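Local coordinates for protein fructokinase (Silicibacter sp., PDB 3C8U) that probably phosphorylates fructose as a sugar kinase with a P-loop-type nucleotide-binding core, at residues A[22-31]-A[124-135]. Residues are numbered along the deposited sequence; the frame is centred on the assembly and turned at random.
Sequences RQLVALSGAP and CRVAIIEGNYLL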
ATOM      1  N   ARG A  22       8.577 -16.088  -6.094  1.00 21.27           N
ATOM      2  CA  ARG A  22       8.253 -15.342  -4.902  1.00 18.24           C
ATOM      3  C   ARG A  22       6.741 -15.141  -4.830  1.00 19.92           C
ATOM      4  O   ARG A  22       6.059 -14.959  -5.847  1.00 22.77           O
ATOM      5  CB  ARG A  22       8.997 -14.007  -4.945  1.00 19.92           C
ATOM      6  CG  ARG A  22       8.783 -13.171  -3.751  1.00 17.75           C
ATOM      7  CD  ARG A  22       9.592 -11.900  -3.813  1.00 18.61           C
ATOM      8  NE  ARG A  22      11.022 -12.141  -3.686  1.00 21.77           N
ATOM      9  CZ  ARG A  22      11.911 -11.966  -4.647  1.00 23.64           C
ATOM     10  NH1 ARG A  22      11.543 -11.565  -5.856  1.00 23.79           N
ATOM     11  NH2 ARG A  22      13.176 -12.213  -4.408  1.00 24.60           N
ATOM     12  N   GLN A  23       6.223 -15.181  -3.617  1.00 20.40           N
ATOM     13  CA  GLN A  23       4.783 -14.961  -3.367  1.00 19.97           C
ATOM     14  C   GLN A  23       4.523 -13.520  -2.937  1.00 19.52           C
ATOM     15  O   GLN A  23       5.339 -12.894  -2.272  1.00 20.70           O
ATOM     16  CB  GLN A  23       4.258 -15.987  -2.362  1.00 23.21           C
ATOM     17  CG  GLN A  23       4.160 -17.399  -3.014  1.00 21.71           C
ATOM     18  CD  GLN A  23       3.785 -18.505  -2.048  1.00 26.21           C
ATOM     19  OE1 GLN A  23       2.744 -19.119  -2.197  1.00 31.90           O
ATOM     20  NE2 GLN A  23       4.621 -18.745  -1.046  1.00 29.14           N
ATOM     21  N   LEU A  24       3.400 -13.013  -3.421  1.00 17.05           N
ATOM     22  CA  LEU A  24       2.907 -11.649  -3.135  1.00 18.66           C
ATOM     23  C   LEU A  24       1.654 -11.640  -2.271  1.00 17.51           C
ATOM     24  O   LEU A  24       0.634 -12.276  -2.546  1.00 18.86           O
ATOM     25  CB  LEU A  24       2.634 -10.899  -4.427  1.00 18.53           C
ATOM     26  CG  LEU A  24       3.772 -10.747  -5.463  1.00 22.35           C
ATOM     27  CD1 LEU A  24       3.355  -9.731  -6.530  1.00 22.35           C
ATOM     28  CD2 LEU A  24       4.996 -10.269  -4.812  1.00 23.32           C
ATOM     29  N   VAL A  25       1.763 -10.876  -1.211  1.00 17.83           N
ATOM     30  CA  VAL A  25       0.654 -10.611  -0.314  1.00 14.96           C
ATOM     31  C   VAL A  25       0.364  -9.135  -0.299  1.00 16.79           C
ATOM     32  O   VAL A  25       1.230  -8.309   0.008  1.00 16.74           O
ATOM     33  CB  VAL A  25       0.933 -11.142   1.140  1.00 16.99           C
ATOM     34  CG1 VAL A  25      -0.206 -10.740   2.106  1.00 15.38           C
ATOM     35  CG2 VAL A  25       1.133 -12.652   1.153  1.00 15.38           C
ATOM     36  N   ALA A  26      -0.871  -8.811  -0.665  1.00 18.10           N
ATOM     37  CA  ALA A  26      -1.351  -7.415  -0.706  1.00 18.74           C
ATOM     38  C   ALA A  26      -2.027  -7.004   0.594  1.00 17.71           C
ATOM     39  O   ALA A  26      -2.845  -7.730   1.144  1.00 18.08           O
ATOM     40  CB  ALA A  26      -2.300  -7.217  -1.885  1.00 16.29           C
ATOM     41  N   LEU A  27      -1.632  -5.836   1.096  1.00 17.46           N
ATOM     42  CA  LEU A  27      -2.322  -5.191   2.223  1.00 18.49           C
ATOM     43  C   LEU A  27      -2.790  -3.841   1.736  1.00 17.86           C
ATOM     44  O   LEU A  27      -1.985  -2.958   1.455  1.00 18.42           O
ATOM     45  CB  LEU A  27      -1.403  -5.012   3.436  1.00 18.57           C
ATOM     46  CG  LEU A  27      -2.099  -4.224   4.575  1.00 26.22           C
ATOM     47  CD1 LEU A  27      -3.305  -4.996   5.115  1.00 30.90           C
ATOM     48  CD2 LEU A  27      -1.147  -3.898   5.711  1.00 32.83           C
ATOM     49  N   SER A  28      -4.096  -3.734   1.554  1.00 19.92           N
ATOM     50  CA  SER A  28      -4.725  -2.537   1.003  1.00 20.14           C
ATOM     51  C   SER A  28      -5.460  -1.790   2.094  1.00 20.50           C
ATOM     52  O   SER A  28      -6.279  -2.347   2.835  1.00 18.87           O
ATOM     53  CB  SER A  28      -5.693  -2.872  -0.129  1.00 21.71           C
ATOM     54  OG  SER A  28      -5.870  -1.784  -1.028  1.00 22.49           O
ATOM     55  N   GLY A  29      -5.099  -0.519   2.201  1.00 23.02           N
ATOM     56  CA  GLY A  29      -5.769   0.418   3.093  1.00 24.42           C
ATOM     57  C   GLY A  29      -6.269   1.664   2.396  1.00 26.87           C
ATOM     58  O   GLY A  29      -6.535   1.692   1.196  1.00 30.44           O
ATOM     59  N   ALA A  30      -6.455   2.681   3.210  1.00 26.99           N
ATOM     60  CA  ALA A  30      -6.787   4.022   2.767  1.00 23.95           C
ATOM     61  C   ALA A  30      -5.849   4.997   3.483  1.00 25.14           C
ATOM     62  O   ALA A  30      -5.200   4.623   4.469  1.00 24.35           O
ATOM     63  CB  ALA A  30      -8.270   4.346   3.052  1.00 22.17           C
ATOM     64  N   PRO A  31      -5.734   6.231   2.962  1.00 25.61           N
ATOM     65  CA  PRO A  31      -4.998   7.257   3.677  1.00 26.31           C
ATOM     66  C   PRO A  31      -5.501   7.377   5.107  1.00 25.52           C
ATOM     67  O   PRO A  31      -6.704   7.484   5.367  1.00 23.32           O
ATOM     68  CB  PRO A  31      -5.288   8.536   2.873  1.00 25.39           C
ATOM     69  CG  PRO A  31      -5.677   8.049   1.507  1.00 26.91           C
ATOM     70  CD  PRO A  31      -6.423   6.766   1.776  1.00 26.40           C
ATOM     71  N   CYS A 124      14.257 -13.251   0.167  1.00 20.61           N
ATOM     72  CA  CYS A 124      12.846 -12.910   0.397  1.00 18.74           C
ATOM     73  C   CYS A 124      11.919 -13.807  -0.381  1.00 20.52           C
ATOM     74  O   CYS A 124      11.941 -13.872  -1.610  1.00 19.73           O
ATOM     75  CB  CYS A 124      12.575 -11.437   0.057  1.00 20.14           C
ATOM     76  SG  CYS A 124      10.811 -10.959   0.186  1.00 21.72           S
ATOM     77  N   ARG A 125      11.052 -14.470   0.369  1.00 20.31           N
ATOM     78  CA  ARG A 125      10.140 -15.493  -0.155  0.50 22.16           C
ATOM     79  C   ARG A 125       8.739 -14.936  -0.347  1.00 21.84           C
ATOM     80  O   ARG A 125       7.985 -15.388  -1.173  1.00 18.28           O
ATOM     81  CB  ARG A 125      10.088 -16.700   0.803  0.50 23.34           C
ATOM     82  CG  ARG A 125      11.364 -17.528   0.791  0.50 29.13           C
ATOM     83  CD  ARG A 125      11.089 -19.007   1.006  0.50 35.62           C
ATOM     84  NE  ARG A 125       9.825 -19.426   0.415  0.50 36.42           N
ATOM     85  CZ  ARG A 125       9.072 -20.388   0.930  0.50 40.31           C
ATOM     86  NH1 ARG A 125       9.479 -21.002   2.034  0.50 38.43           N
ATOM     87  NH2 ARG A 125       7.920 -20.722   0.355  0.50 39.75           N
ATOM     88  N   VAL A 126       8.422 -13.922   0.442  1.00 18.84           N
ATOM     89  CA  VAL A 126       7.113 -13.273   0.384  1.00 17.67           C
ATOM     90  C   VAL A 126       7.276 -11.767   0.451  1.00 16.65           C
ATOM     91  O   VAL A 126       7.908 -11.250   1.356  1.00 16.11           O
ATOM     92  CB  VAL A 126       6.228 -13.718   1.555  1.00 19.21           C
ATOM     93  CG1 VAL A 126       4.870 -12.960   1.558  1.00 19.64           C
ATOM     94  CG2 VAL A 126       6.038 -15.256   1.499  1.00 25.59           C
ATOM     95  N   ALA A 127       6.702 -11.092  -0.536  1.00 17.30           N
ATOM     96  CA  ALA A 127       6.618  -9.635  -0.549  1.00 18.36           C
ATOM     97  C   ALA A 127       5.202  -9.241  -0.177  1.00 17.17           C
ATOM     98  O   ALA A 127       4.217  -9.666  -0.804  1.00 18.15           O
ATOM     99  CB  ALA A 127       6.996  -9.053  -1.928  1.00 17.60           C
ATOM    100  N   ILE A 128       5.128  -8.458   0.889  1.00 15.84           N
ATOM    101  CA  ILE A 128       3.885  -7.873   1.338  1.00 15.97           C
ATOM    102  C   ILE A 128       3.874  -6.492   0.721  1.00 18.42           C
ATOM    103  O   ILE A 128       4.649  -5.623   1.110  1.00 17.21           O
ATOM    104  CB  ILE A 128       3.762  -7.754   2.849  1.00 17.23           C
ATOM    105  CG1 ILE A 128       3.846  -9.135   3.502  1.00 24.22           C
ATOM    106  CG2 ILE A 128       2.456  -7.000   3.224  1.00 18.72           C
ATOM    107  CD1 ILE A 128       3.955  -9.034   4.964  1.00 21.25           C
ATOM    108  N   ILE A 129       3.001  -6.343  -0.267  1.00 19.09           N
ATOM    109  CA  ILE A 129       2.887  -5.108  -1.045  1.00 19.75           C
ATOM    110  C   ILE A 129       1.798  -4.318  -0.350  1.00 21.31           C
ATOM    111  O   ILE A 129       0.708  -4.826  -0.141  1.00 20.85           O
ATOM    112  CB  ILE A 129       2.465  -5.372  -2.510  1.00 19.28           C
ATOM    113  CG1 ILE A 129       3.345  -6.426  -3.190  1.00 24.96           C
ATOM    114  CG2 ILE A 129       2.402  -4.037  -3.333  1.00 16.25           C
ATOM    115  CD1 ILE A 129       4.783  -6.174  -3.088  1.00 24.96           C
ATOM    116  N   GLU A 130       2.125  -3.095   0.058  1.00 20.18           N
ATOM    117  CA  GLU A 130       1.198  -2.265   0.790  1.00 18.93           C
ATOM    118  C   GLU A 130       0.910  -0.982   0.038  1.00 17.14           C
ATOM    119  O   GLU A 130       1.789  -0.333  -0.500  1.00 21.34           O
ATOM    120  CB  GLU A 130       1.652  -2.019   2.251  1.00 21.09           C
ATOM    121  CG  GLU A 130       2.740  -1.024   2.423  1.00 23.30           C
ATOM    122  CD  GLU A 130       3.032  -0.675   3.865  1.00 24.01           C
ATOM    123  OE1 GLU A 130       2.403  -1.248   4.772  1.00 23.77           O
ATOM    124  OE2 GLU A 130       3.946   0.149   4.084  1.00 26.56           O
ATOM    125  N   GLY A 131      -0.372  -0.664  -0.030  1.00 19.72           N
ATOM    126  CA  GLY A 131      -0.832   0.590  -0.683  1.00 17.36           C
ATOM    127  C   GLY A 131      -2.308   0.866  -0.534  1.00 17.40           C
ATOM    128  O   GLY A 131      -3.050   0.086   0.018  1.00 18.63           O
ATOM    129  N   ASN A 132      -2.747   1.968  -1.109  1.00 17.17           N
ATOM    130  CA  ASN A 132      -4.145   2.360  -1.021  1.00 19.13           C
ATOM    131  C   ASN A 132      -5.026   1.740  -2.105  1.00 17.90           C
ATOM    132  O   ASN A 132      -6.231   1.658  -1.943  1.00 20.99           O
ATOM    133  CB  ASN A 132      -4.246   3.890  -1.037  1.00 19.51           C
ATOM    134  CG  ASN A 132      -3.559   4.518   0.161  1.00 21.19           C
ATOM    135  OD1 ASN A 132      -3.648   3.993   1.285  1.00 31.55           O
ATOM    136  ND2 ASN A 132      -2.880   5.615  -0.057  1.00 26.30           N
ATOM    137  N   TYR A 133      -4.407   1.347  -3.223  1.00 18.49           N
ATOM    138  CA  TYR A 133      -5.150   0.957  -4.439  1.00 19.23           C
ATOM    139  C   TYR A 133      -4.911  -0.466  -4.911  1.00 18.05           C
ATOM    140  O   TYR A 133      -4.858  -0.708  -6.114  1.00 19.16           O
ATOM    141  CB  TYR A 133      -4.850   1.942  -5.588  1.00 17.08           C
ATOM    142  CG  TYR A 133      -5.091   3.375  -5.164  1.00 20.82           C
ATOM    143  CD1 TYR A 133      -6.366   3.804  -4.802  1.00 25.31           C
ATOM    144  CD2 TYR A 133      -4.051   4.286  -5.085  1.00 18.05           C
ATOM    145  CE1 TYR A 133      -6.589   5.107  -4.382  1.00 21.81           C
ATOM    146  CE2 TYR A 133      -4.271   5.588  -4.665  1.00 19.11           C
ATOM    147  CZ  TYR A 133      -5.537   5.992  -4.318  1.00 22.52           C
ATOM    148  OH  TYR A 133      -5.750   7.294  -3.897  1.00 23.25           O
ATOM    149  N   LEU A 134      -4.819  -1.401  -3.955  1.00 17.38           N
ATOM    150  CA  LEU A 134      -4.487  -2.795  -4.264  1.00 18.68           C
ATOM    151  C   LEU A 134      -5.687  -3.695  -4.476  1.00 18.64           C
ATOM    152  O   LEU A 134      -5.546  -4.826  -4.949  1.00 20.05           O
ATOM    153  CB  LEU A 134      -3.550  -3.382  -3.211  1.00 19.38           C
ATOM    154  CG  LEU A 134      -2.227  -2.599  -2.995  1.00 19.92           C
ATOM    155  CD1 LEU A 134      -1.291  -3.467  -2.122  1.00 18.21           C
ATOM    156  CD2 LEU A 134      -1.521  -2.138  -4.306  1.00 15.24           C
ATOM    157  N   LEU A 135      -6.854  -3.148  -4.145  1.00 19.15           N
ATOM    158  CA  LEU A 135      -8.155  -3.835  -4.236  1.00 20.16           C
ATOM    159  C   LEU A 135      -9.183  -2.860  -4.805  1.00 21.54           C
ATOM    160  O   LEU A 135     -10.295  -2.693  -4.316  1.00 19.62           O
ATOM    161  CB  LEU A 135      -8.595  -4.369  -2.865  1.00 17.14           C
ATOM    162  CG  LEU A 135      -7.777  -5.579  -2.364  1.00 22.32           C
ATOM    163  CD1 LEU A 135      -8.222  -6.057  -0.986  1.00 21.14           C
ATOM    164  CD2 LEU A 135      -7.777  -6.750  -3.362  1.00 19.22           C
TER
HETATM  165  O   HOH W   1       7.740 -18.057  -1.496  1.00 35.92           O
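Two donors grip the carbonyl oxygen of Arg-125: the backbone N of Gln-23, 3.0 Å from Arg-125 O, and water 1, which donates to the same O at 2.7 Å and also accepts from Gln-23 NE2. From there the strands run as parallel neighbours, 24° between their directions. Gln-23, Val-25 and Leu-27 each donate through N and accept through O, the shortest of these bonds being Ile-129 N to Val-25 O at 2.7 Å, and Gly-29 N to Gly-131 O continues the ladder.

At the entry, CG of Arg-22 is anti to its own N (chi1 -178°), carrying the chain along Arg-125 O; a bend at chi3 then turns NE to Cys-124 O, which it reaches at 2.9 Å, from 45° above that carbonyl's plane. NH1 and NH2 serve the carbonyls of Leu-95, Gln-98 and Glu-99; a leucine here would probably leave these carbonyl oxygens and Cys-124 O without their shared donor group.

Side chains segregate by face. Leu-24 CD2 lies 3.7 Å from Ala-127 CB, while on the other face Val-25 CG2 meets Val-126 CG1 at 3.8 Å. At the end of strand 23-28, Ser-28 OG accepts from Leu-134 N at 3.1 Å, tying down the turn that follows strand 126-131, and Leu-134 CD1 folds back over Ala-26 CB. Asn-132 OD1 stands 3.3 Å from Ala-30 C and accepts from Lys-35 NZ, consistent with positioning the lysine of a Walker A loop that begins near Gly-29; Glu-130 OE2 and OE1 hydrogen-bond to Ser-36 OG and Ser-39 OG.

Both strands lie inside the five-stranded parallel sheet, 23-28 against 150-154 and 126-131 against 53-57. Helix 85-97 packs on the face of Leu-24 and Ile-129, through Leu-95 and Phe-88.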